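Local atomic coordinates of putative potassium transport protein (Staphylococcus aureus 08BA02176, PDB entry 4XTT), a protein that probably regulates potassium uptake as the cytosolic RCK subunit of a Ktr-type transporter, and binds the second messenger c-di-AMP through its C-terminal domain. Residues G41-A46 with I70-D75; K25-S30 with L63-I68. One frame throughout, in Å; residues are numbered along the deposited sequence.

Contact 1: residues G41-A46 with I70-D75. With 2BA ((2R,3R,3aS,5R,7aR,9R,10R,10aS,12R,14aR)-2,9-bis(6-amino-9H-purin-9-yl)octahydro-2H,7H-difuro[3,2-d:3',2'-j][1,3,7,9,2,8 ]tetraoxadiphosphacyclododecine-3,5,10,12-tetrol 5,12-dioxide), chain C.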
ATOM      1  N   GLY A  41       3.830  -1.897  10.433  1.00 28.11           N
ATOM      2  CA  GLY A  41       3.299  -0.643   9.938  1.00 22.98           C
ATOM      3  C   GLY A  41       3.686  -0.425   8.489  1.00 30.86           C
ATOM      4  O   GLY A  41       3.574   0.689   7.971  1.00 21.41           O
ATOM      5  N   ILE A  42       4.137  -1.495   7.835  1.00 22.51           N
ATOM      6  CA  ILE A  42       4.581  -1.425   6.448  1.00 21.95           C
ATOM      7  C   ILE A  42       3.428  -1.745   5.514  1.00 24.84           C
ATOM      8  O   ILE A  42       2.624  -2.635   5.798  1.00 26.40           O
ATOM      9  CB  ILE A  42       5.743  -2.407   6.183  1.00 36.69           C
ATOM     10  CG1 ILE A  42       6.918  -2.109   7.115  1.00 36.51           C
ATOM     11  CG2 ILE A  42       6.205  -2.350   4.734  1.00 23.00           C
ATOM     12  CD1 ILE A  42       8.095  -3.029   6.903  1.00 27.03           C
ATOM     13  N   ASN A  43       3.342  -1.017   4.405  1.00 24.33           N
ATOM     14  CA  ASN A  43       2.336  -1.295   3.395  1.00 20.19           C
ATOM     15  C   ASN A  43       2.966  -1.911   2.152  1.00 28.12           C
ATOM     16  O   ASN A  43       3.940  -1.380   1.607  1.00 28.51           O
ATOM     17  CB  ASN A  43       1.592  -0.017   3.029  1.00 18.52           C
ATOM     18  CG  ASN A  43       0.496  -0.248   2.003  1.00 24.06           C
ATOM     19  OD1 ASN A  43      -0.144  -1.298   1.986  1.00 23.71           O
ATOM     20  ND2 ASN A  43       0.265   0.746   1.150  1.00 39.51           N
ATOM     21  N   ILE A  44       2.444  -3.060   1.737  1.00 21.92           N
ATOM     22  CA  ILE A  44       2.886  -3.687   0.501  1.00 26.10           C
ATOM     23  C   ILE A  44       1.923  -3.281  -0.612  1.00 29.62           C
ATOM     24  O   ILE A  44       0.753  -3.684  -0.617  1.00 19.07           O
ATOM     25  CB  ILE A  44       2.948  -5.212   0.645  1.00 31.98           C
ATOM     26  CG1 ILE A  44       3.929  -5.577   1.763  1.00 26.20           C
ATOM     27  CG2 ILE A  44       3.304  -5.872  -0.680  1.00 20.62           C
ATOM     28  CD1 ILE A  44       4.286  -7.024   1.810  1.00 40.68           C
ATOM     29  N   ILE A  45       2.427  -2.471  -1.540  1.00 39.16           N
ATOM     30  CA  ILE A  45       1.629  -1.885  -2.622  1.00 39.06           C
ATOM     31  C   ILE A  45       1.380  -2.924  -3.711  1.00 27.27           C
ATOM     32  O   ILE A  45       0.299  -2.986  -4.300  1.00 23.17           O
ATOM     33  CB  ILE A  45       2.329  -0.641  -3.225  1.00 34.41           C
ATOM     34  CG1 ILE A  45       2.626   0.370  -2.122  1.00 51.35           C
ATOM     35  CG2 ILE A  45       1.475  -0.001  -4.295  1.00 28.80           C
ATOM     36  CD1 ILE A  45       3.413   1.577  -2.585  1.00 78.57           C
ATOM     37  N   ALA A  46       2.409  -3.720  -3.987  1.00 24.21           N
ATOM     38  CA  ALA A  46       2.366  -4.716  -5.049  1.00 23.39           C
ATOM     39  C   ALA A  46       3.461  -5.763  -4.874  1.00 30.92           C
ATOM     40  O   ALA A  46       4.378  -5.598  -4.061  1.00 23.52           O
ATOM     41  CB  ALA A  46       2.496  -4.050  -6.413  1.00 24.02           C
ATOM     42  N   ILE A  70       7.046  -4.869  -3.019  1.00 26.53           N
ATOM     43  CA  ILE A  70       7.271  -3.437  -3.109  1.00 32.28           C
ATOM     44  C   ILE A  70       6.648  -2.777  -1.877  1.00 28.57           C
ATOM     45  O   ILE A  70       5.421  -2.715  -1.731  1.00 27.13           O
ATOM     46  CB  ILE A  70       6.688  -2.859  -4.406  1.00 19.28           C
ATOM     47  CG1 ILE A  70       7.161  -3.685  -5.602  1.00 26.64           C
ATOM     48  CG2 ILE A  70       7.086  -1.409  -4.565  1.00 15.83           C
ATOM     49  CD1 ILE A  70       6.662  -3.183  -6.936  1.00 23.74           C
ATOM     50  N   MET A  71       7.500  -2.274  -0.993  1.00 30.40           N
ATOM     51  CA  MET A  71       7.034  -1.838   0.313  1.00 28.92           C
ATOM     52  C   MET A  71       7.190  -0.344   0.495  1.00 27.79           C
ATOM     53  O   MET A  71       8.127   0.270  -0.021  1.00 28.39           O
ATOM     54  CB  MET A  71       7.796  -2.560   1.416  1.00 25.92           C
ATOM     55  CG  MET A  71       7.832  -4.055   1.274  1.00 25.19           C
ATOM     56  SD  MET A  71       8.859  -4.787   2.556  1.00 35.58           S
ATOM     57  CE  MET A  71      10.345  -3.813   2.346  1.00 42.98           C
ATOM     58  N   ILE A  72       6.282   0.230   1.269  1.00 28.71           N
ATOM     59  CA  ILE A  72       6.343   1.642   1.585  1.00 31.62           C
ATOM     60  C   ILE A  72       6.042   1.827   3.069  1.00 32.11           C
ATOM     61  O   ILE A  72       5.112   1.221   3.605  1.00 33.76           O
ATOM     62  CB  ILE A  72       5.375   2.429   0.675  1.00 42.48           C
ATOM     63  CG1 ILE A  72       5.547   3.931   0.849  1.00 60.79           C
ATOM     64  CG2 ILE A  72       3.929   2.018   0.917  1.00 71.64           C
ATOM     65  CD1 ILE A  72       4.756   4.709  -0.174  1.00 67.38           C
ATOM     66  N   GLY A  73       6.852   2.644   3.736  1.00 41.04           N
ATOM     67  CA  GLY A  73       6.722   2.862   5.166  1.00 29.89           C
ATOM     68  C   GLY A  73       7.891   3.645   5.745  1.00 36.06           C
ATOM     69  O   GLY A  73       8.768   4.118   5.016  1.00 36.54           O
ATOM     70  N   HIS A  74       7.891   3.798   7.064  1.00 31.50           N
ATOM     71  CA  HIS A  74       8.962   4.497   7.762  1.00 43.79           C
ATOM     72  C   HIS A  74      10.248   3.680   7.697  1.00 32.92           C
ATOM     73  O   HIS A  74      10.202   2.451   7.757  1.00 30.90           O
ATOM     74  CB  HIS A  74       8.552   4.759   9.215  1.00 40.61           C
ATOM     75  CG  HIS A  74       9.423   5.744   9.927  1.00 34.77           C
ATOM     76  ND1 HIS A  74      10.642   5.400  10.477  1.00 35.83           N
ATOM     77  CD2 HIS A  74       9.250   7.059  10.194  1.00 34.54           C
ATOM     78  CE1 HIS A  74      11.180   6.461  11.045  1.00 37.95           C
ATOM     79  NE2 HIS A  74      10.358   7.484  10.888  1.00 38.64           N
ATOM     80  N   ASP A  75      11.390   4.360   7.607  1.00 33.48           N
ATOM     81  CA  ASP A  75      12.674   3.674   7.434  1.00 31.80           C
ATOM     82  C   ASP A  75      13.007   2.727   8.578  1.00 36.42           C
ATOM     83  O   ASP A  75      13.574   1.660   8.360  1.00 44.22           O
ATOM     84  CB  ASP A  75      13.816   4.681   7.309  1.00 36.33           C
ATOM     85  CG  ASP A  75      13.853   5.359   5.966  1.00 46.76           C
ATOM     86  OD1 ASP A  75      13.147   4.899   5.045  1.00 51.48           O
ATOM     87  OD2 ASP A  75      14.600   6.353   5.836  1.00 64.65           O
TER
HETATM   88  P   2BA C 301      -4.257  -5.138   9.138  1.00 28.13           P
HETATM   89  O1P 2BA C 301      -3.189  -4.172   8.798  1.00 29.80           O
HETATM   90  O2P 2BA C 301      -4.592  -4.937  10.583  1.00 29.19           O
HETATM   91  O5' 2BA C 301      -5.562  -4.792   8.271  1.00 24.10           O
HETATM   92  C5' 2BA C 301      -6.743  -5.599   8.429  1.00 19.19           C
HETATM   93  C4' 2BA C 301      -7.717  -5.254   7.375  1.00 23.80           C
HETATM   94  O4' 2BA C 301      -7.920  -3.776   7.254  1.00 25.45           O
HETATM   95  C3' 2BA C 301      -7.208  -5.693   6.079  1.00 22.95           C
HETATM   96  O3' 2BA C 301      -7.667  -7.046   5.806  1.00 28.92           O
HETATM   97  C2' 2BA C 301      -7.783  -4.788   5.106  1.00 32.26           C
HETATM   98  O2' 2BA C 301      -9.096  -5.254   4.684  1.00 28.45           O
HETATM   99  C1' 2BA C 301      -7.899  -3.488   5.802  1.00 19.51           C
HETATM  100  N9  2BA C 301      -6.783  -2.698   5.527  1.00 33.94           N
HETATM  101  C8  2BA C 301      -5.982  -2.545   6.407  1.00 32.24           C
HETATM  102  N7  2BA C 301      -4.969  -1.748   5.961  1.00 24.09           N
HETATM  103  C5  2BA C 301      -5.440  -1.507   4.554  1.00 20.60           C
HETATM  104  C6  2BA C 301      -5.046  -0.826   3.411  1.00 22.10           C
HETATM  105  N6  2BA C 301      -3.850  -0.106   3.450  1.00 18.30           N
HETATM  106  N1  2BA C 301      -5.762  -0.832   2.275  1.00 23.42           N
HETATM  107  C2  2BA C 301      -6.888  -1.495   2.208  1.00 18.80           C
HETATM  108  N3  2BA C 301      -7.346  -2.178   3.241  1.00 22.07           N
HETATM  109  C4  2BA C 301      -6.683  -2.218   4.418  1.00 33.07           C
HETATM  110  P1  2BA C 301      -6.619  -8.017   5.064  1.00 32.74           P
HETATM  111 O1P1 2BA C 301      -6.370  -7.405   3.730  1.00 26.60           O
HETATM  112 O2P1 2BA C 301      -7.281  -9.337   4.857  1.00 27.35           O
HETATM  113 O5'1 2BA C 301      -5.183  -8.231   5.741  1.00 26.93           O
HETATM  114 C5'1 2BA C 301      -5.066  -8.718   7.068  1.00 17.93           C
HETATM  115 C4'1 2BA C 301      -3.667  -8.511   7.501  1.00 21.92           C
HETATM  116 O4'1 2BA C 301      -2.726  -9.022   6.468  1.00 22.64           O
HETATM  117 C3'1 2BA C 301      -3.376  -7.073   7.620  1.00 24.73           C
HETATM  118 O3'1 2BA C 301      -3.624  -6.596   8.967  1.00 30.49           O
HETATM  119 C2'1 2BA C 301      -1.964  -6.930   7.305  1.00 31.35           C
HETATM  120 O2'1 2BA C 301      -1.192  -7.150   8.512  1.00 32.48           O
HETATM  121 C1'1 2BA C 301      -1.666  -7.985   6.321  1.00 21.33           C
HETATM  122  N91 2BA C 301      -1.677  -7.464   5.012  1.00 31.32           N
HETATM  123  C81 2BA C 301      -2.569  -7.797   4.246  1.00 21.66           C
HETATM  124  N71 2BA C 301      -2.438  -7.200   3.018  1.00 20.72           N
HETATM  125  C51 2BA C 301      -1.184  -6.414   3.317  1.00 28.42           C
HETATM  126  C61 2BA C 301      -0.333  -5.530   2.645  1.00 26.57           C
HETATM  127  N61 2BA C 301      -0.604  -5.179   1.290  1.00 35.30           N
HETATM  128  N11 2BA C 301       0.722  -4.998   3.213  1.00 26.91           N
HETATM  129  C21 2BA C 301       1.039  -5.282   4.469  1.00 22.07           C
HETATM  130  N31 2BA C 301       0.306  -6.114   5.219  1.00 26.08           N
HETATM  131  C41 2BA C 301      -0.801  -6.704   4.701  1.00 30.31           C
HETATM  132  O   HOH W   1       5.930   2.087   8.419  1.00 19.31           O

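Contact 2: residues K25-S30 with L63-I68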
ATOM      1  N   LYS A  25      13.284 -18.678   3.318  1.00 78.87           N
ATOM      2  CA  LYS A  25      12.759 -18.414   4.647  1.00 72.18           C
ATOM      3  C   LYS A  25      11.379 -17.774   4.562  1.00 80.20           C
ATOM      4  O   LYS A  25      10.469 -18.129   5.312  1.00 80.08           O
ATOM      5  CB  LYS A  25      13.713 -17.496   5.412  1.00 71.32           C
ATOM      6  CG  LYS A  25      13.171 -16.990   6.731  1.00 83.35           C
ATOM      7  CD  LYS A  25      14.074 -15.914   7.313  1.00 86.31           C
ATOM      8  CE  LYS A  25      13.516 -15.397   8.626  1.00 77.77           C
ATOM      9  NZ  LYS A  25      12.088 -14.996   8.486  1.00 65.67           N
ATOM     10  N   MET A  26      11.223 -16.859   3.611  1.00 75.57           N
ATOM     11  CA  MET A  26      10.003 -16.073   3.492  1.00 54.47           C
ATOM     12  C   MET A  26       9.065 -16.684   2.451  1.00 53.77           C
ATOM     13  O   MET A  26       7.850 -16.480   2.497  1.00 62.57           O
ATOM     14  CB  MET A  26      10.370 -14.618   3.169  1.00 65.62           C
ATOM     15  CG  MET A  26       9.442 -13.856   2.252  1.00 68.74           C
ATOM     16  SD  MET A  26       9.872 -12.098   2.256  1.00 72.87           S
ATOM     17  CE  MET A  26      11.655 -12.190   2.271  1.00 85.65           C
ATOM     18  N   ALA A  27       9.631 -17.467   1.536  1.00 65.55           N
ATOM     19  CA  ALA A  27       8.840 -18.203   0.550  1.00 59.75           C
ATOM     20  C   ALA A  27       8.098 -19.353   1.228  1.00 62.81           C
ATOM     21  O   ALA A  27       8.630 -20.000   2.134  1.00 50.53           O
ATOM     22  CB  ALA A  27       9.722 -18.723  -0.569  1.00 76.48           C
ATOM     23  N   GLY A  28       6.862 -19.596   0.804  1.00 58.97           N
ATOM     24  CA  GLY A  28       6.047 -20.613   1.440  1.00 40.48           C
ATOM     25  C   GLY A  28       5.149 -19.989   2.486  1.00 46.71           C
ATOM     26  O   GLY A  28       4.216 -20.620   2.982  1.00 44.43           O
ATOM     27  N   GLN A  29       5.455 -18.744   2.841  1.00 56.80           N
ATOM     28  CA  GLN A  29       4.650 -18.004   3.802  1.00 41.15           C
ATOM     29  C   GLN A  29       3.813 -16.950   3.088  1.00 36.50           C
ATOM     30  O   GLN A  29       4.164 -16.502   1.998  1.00 40.56           O
ATOM     31  CB  GLN A  29       5.534 -17.345   4.856  1.00 43.69           C
ATOM     32  CG  GLN A  29       6.338 -18.315   5.699  1.00 62.53           C
ATOM     33  CD  GLN A  29       7.081 -17.620   6.821  1.00 70.34           C
ATOM     34  OE1 GLN A  29       6.514 -17.357   7.884  1.00 72.57           O
ATOM     35  NE2 GLN A  29       8.350 -17.299   6.585  1.00 54.27           N
ATOM     36  N   SER A  30       2.709 -16.555   3.711  1.00 37.14           N
ATOM     37  CA  SER A  30       1.846 -15.508   3.169  1.00 46.87           C
ATOM     38  C   SER A  30       2.087 -14.206   3.907  1.00 36.48           C
ATOM     39  O   SER A  30       2.700 -14.207   4.975  1.00 38.50           O
ATOM     40  CB  SER A  30       0.380 -15.899   3.300  1.00 41.32           C
ATOM     41  OG  SER A  30       0.026 -16.001   4.664  1.00 24.34           O
ATOM     42  N   LEU A  63       3.939 -16.724  -0.655  1.00 53.25           N
ATOM     43  CA  LEU A  63       4.962 -16.028  -1.419  1.00 51.64           C
ATOM     44  C   LEU A  63       5.874 -17.054  -2.066  1.00 53.12           C
ATOM     45  O   LEU A  63       6.352 -17.976  -1.409  1.00 59.46           O
ATOM     46  CB  LEU A  63       5.776 -15.086  -0.527  1.00 35.11           C
ATOM     47  CG  LEU A  63       5.054 -13.961   0.217  1.00 48.60           C
ATOM     48  CD1 LEU A  63       6.027 -13.262   1.143  1.00 44.79           C
ATOM     49  CD2 LEU A  63       4.417 -12.956  -0.743  1.00 34.74           C
ATOM     50  N   GLU A  64       6.119 -16.879  -3.358  1.00 62.22           N
ATOM     51  CA  GLU A  64       6.981 -17.787  -4.098  1.00 65.33           C
ATOM     52  C   GLU A  64       8.378 -17.205  -4.197  1.00 65.73           C
ATOM     53  O   GLU A  64       8.585 -16.012  -3.962  1.00 62.22           O
ATOM     54  CB  GLU A  64       6.402 -18.058  -5.488  1.00 48.91           C
ATOM     55  CG  GLU A  64       4.958 -18.547  -5.442  1.00 60.97           C
ATOM     56  CD  GLU A  64       4.379 -18.825  -6.811  1.00 79.88           C
ATOM     57  OE1 GLU A  64       4.894 -18.263  -7.801  1.00 88.33           O
ATOM     58  OE2 GLU A  64       3.410 -19.611  -6.897  1.00 98.75           O
ATOM     59  N   ILE A  65       9.335 -18.055  -4.543  1.00 61.11           N
ATOM     60  CA  ILE A  65      10.719 -17.633  -4.669  1.00 69.92           C
ATOM     61  C   ILE A  65      10.861 -16.620  -5.809  1.00 67.90           C
ATOM     62  O   ILE A  65      10.312 -16.798  -6.899  1.00 54.36           O
ATOM     63  CB  ILE A  65      11.649 -18.842  -4.917  1.00 71.95           C
ATOM     64  CG1 ILE A  65      11.220 -20.043  -4.064  1.00 77.02           C
ATOM     65  CG2 ILE A  65      13.087 -18.480  -4.627  1.00 75.93           C
ATOM     66  CD1 ILE A  65      10.358 -21.069  -4.799  1.00 69.78           C
ATOM     67  N   GLY A  66      11.580 -15.539  -5.540  1.00 63.13           N
ATOM     68  CA  GLY A  66      11.815 -14.519  -6.542  1.00 59.69           C
ATOM     69  C   GLY A  66      10.788 -13.405  -6.543  1.00 58.36           C
ATOM     70  O   GLY A  66      10.951 -12.416  -7.263  1.00 55.48           O
ATOM     71  N   ASP A  67       9.734 -13.563  -5.745  1.00 56.86           N
ATOM     72  CA  ASP A  67       8.737 -12.510  -5.578  1.00 43.53           C
ATOM     73  C   ASP A  67       9.361 -11.275  -4.962  1.00 45.31           C
ATOM     74  O   ASP A  67      10.025 -11.348  -3.930  1.00 48.26           O
ATOM     75  CB  ASP A  67       7.572 -12.983  -4.709  1.00 50.32           C
ATOM     76  CG  ASP A  67       6.577 -13.823  -5.471  1.00 58.53           C
ATOM     77  OD1 ASP A  67       6.525 -13.711  -6.714  1.00 61.03           O
ATOM     78  OD2 ASP A  67       5.851 -14.603  -4.823  1.00 62.43           O
ATOM     79  N   ILE A  68       9.161 -10.142  -5.618  1.00 32.92           N
ATOM     80  CA  ILE A  68       9.677  -8.880  -5.126  1.00 42.47           C
ATOM     81  C   ILE A  68       8.566  -8.071  -4.460  1.00 39.89           C
ATOM     82  O   ILE A  68       7.649  -7.594  -5.131  1.00 48.44           O
ATOM     83  CB  ILE A  68      10.328  -8.066  -6.262  1.00 48.68           C
ATOM     84  CG1 ILE A  68      11.496  -8.856  -6.865  1.00 39.25           C
ATOM     85  CG2 ILE A  68      10.827  -6.727  -5.738  1.00 34.37           C
ATOM     86  CD1 ILE A  68      12.092  -8.230  -8.096  1.00 43.49           C
TER

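Contact 1: residues G41-A46 with I70-D75
Ile45 lays its CD1 over CG2 of Ile72, 3.6 Å away, and the two side chains cross at a slant. CG1 of Ile45 is anti to its carbonyl carbon (chi1 -55°), which carries CD1 to Ile72. On the face that bears Met71, its CB meets CG2 of Ile42 at 3.7 Å. The backbones run antiparallel. Asn43 and Ile72 form a hydrogen-bonded pair: Asn43 N to Ile72 O is 3.0 Å, and Ile72 N to Asn43 O is 2.9 Å. Ile45 N also donates to Ile70 O, almost in line with that carbonyl. Ile44 and Met71 form the non-hydrogen-bonded pair between them, so the N and O of Ile44 face away from 70-75. Both grip one adenine of c-di-AMP. Ile44 N donates to N11 of the ligand at 3.0 Å, and the ligand's N61 donates to Ile44 O at 2.8 Å. Ile44 N of the second subunit also holds the ligand, which thus lies between the subunits. A water joins Gly41 O to His74 N where the two segments part. Ile42 and Met71 pack on Leu78 and Phe81 of helix 75-83. Ile45, Ile70 and Ile72 touch Ile17 of strand 15-21.

Contact 2: residues K25-S30 with L63-I68
Leu63 meets the 25-30 loop through both its backbone and its side chain. Its N donates to Gln29 O at 2.7 Å, nearly straight at the hydrogen (172°) but tilted from the carbonyl plane. Its O accepts from Gly28 N at 2.8 Å, in the carbonyl plane. On the apolar side, CD1 of Leu63 reaches CG of Met26 at 3.6 Å. CB of Ala27 touches CG1 of Ile65 more loosely, at 4.0 Å. Two type II turns set these groups in place. Met26 to Gln29 is one, and Gly28 has the positive phi that such a turn favours. Gln29 NE2 donates to Lys25 O, just before the turn, in a bent bond. Glu64 to Asp67 is the other, with Gly66 in the matching place. Glu64 N donates to Asp67 OD2 at 2.7 Å, from above the carboxylate plane. Arg49 forms a salt bridge with that same oxygen. The contact joins the loop between strand 15-21 and helix 36-40 to the loop between strands 52-55 and 68-72. Leu63 also packs on Ile47 of strand 43-49. Two main-chain bonds and a small apolar patch therefore hold the loops together, while the salt bridge to Arg49 would favour the charged form of Asp67.

The centres of contact 1 and contact 2 lie about 16 Å apart in one TrkA-C domain. Along the chain their segments alternate: 25-30, 41-46, 63-68, then 70-75. Contact 1 pairs the two middle strands of the four-stranded antiparallel sheet, 43-49 and 68-72. Strand 68-72 starts beside contact 2 and runs into contact 1. Helix 36-40 lies between 25-30 and 41-46 in sequence. The centre of contact 1 is about 5 Å from that of the chain, and the centre of contact 2 about 12 Å. The 41-46 side of contact 1 binds c-di-AMP through Ile44, whereas the Leu63 side chain is about 9 Å from the ligand. The buried strand pair thus serves the ligand site, and contact 2 ties two loops farther out.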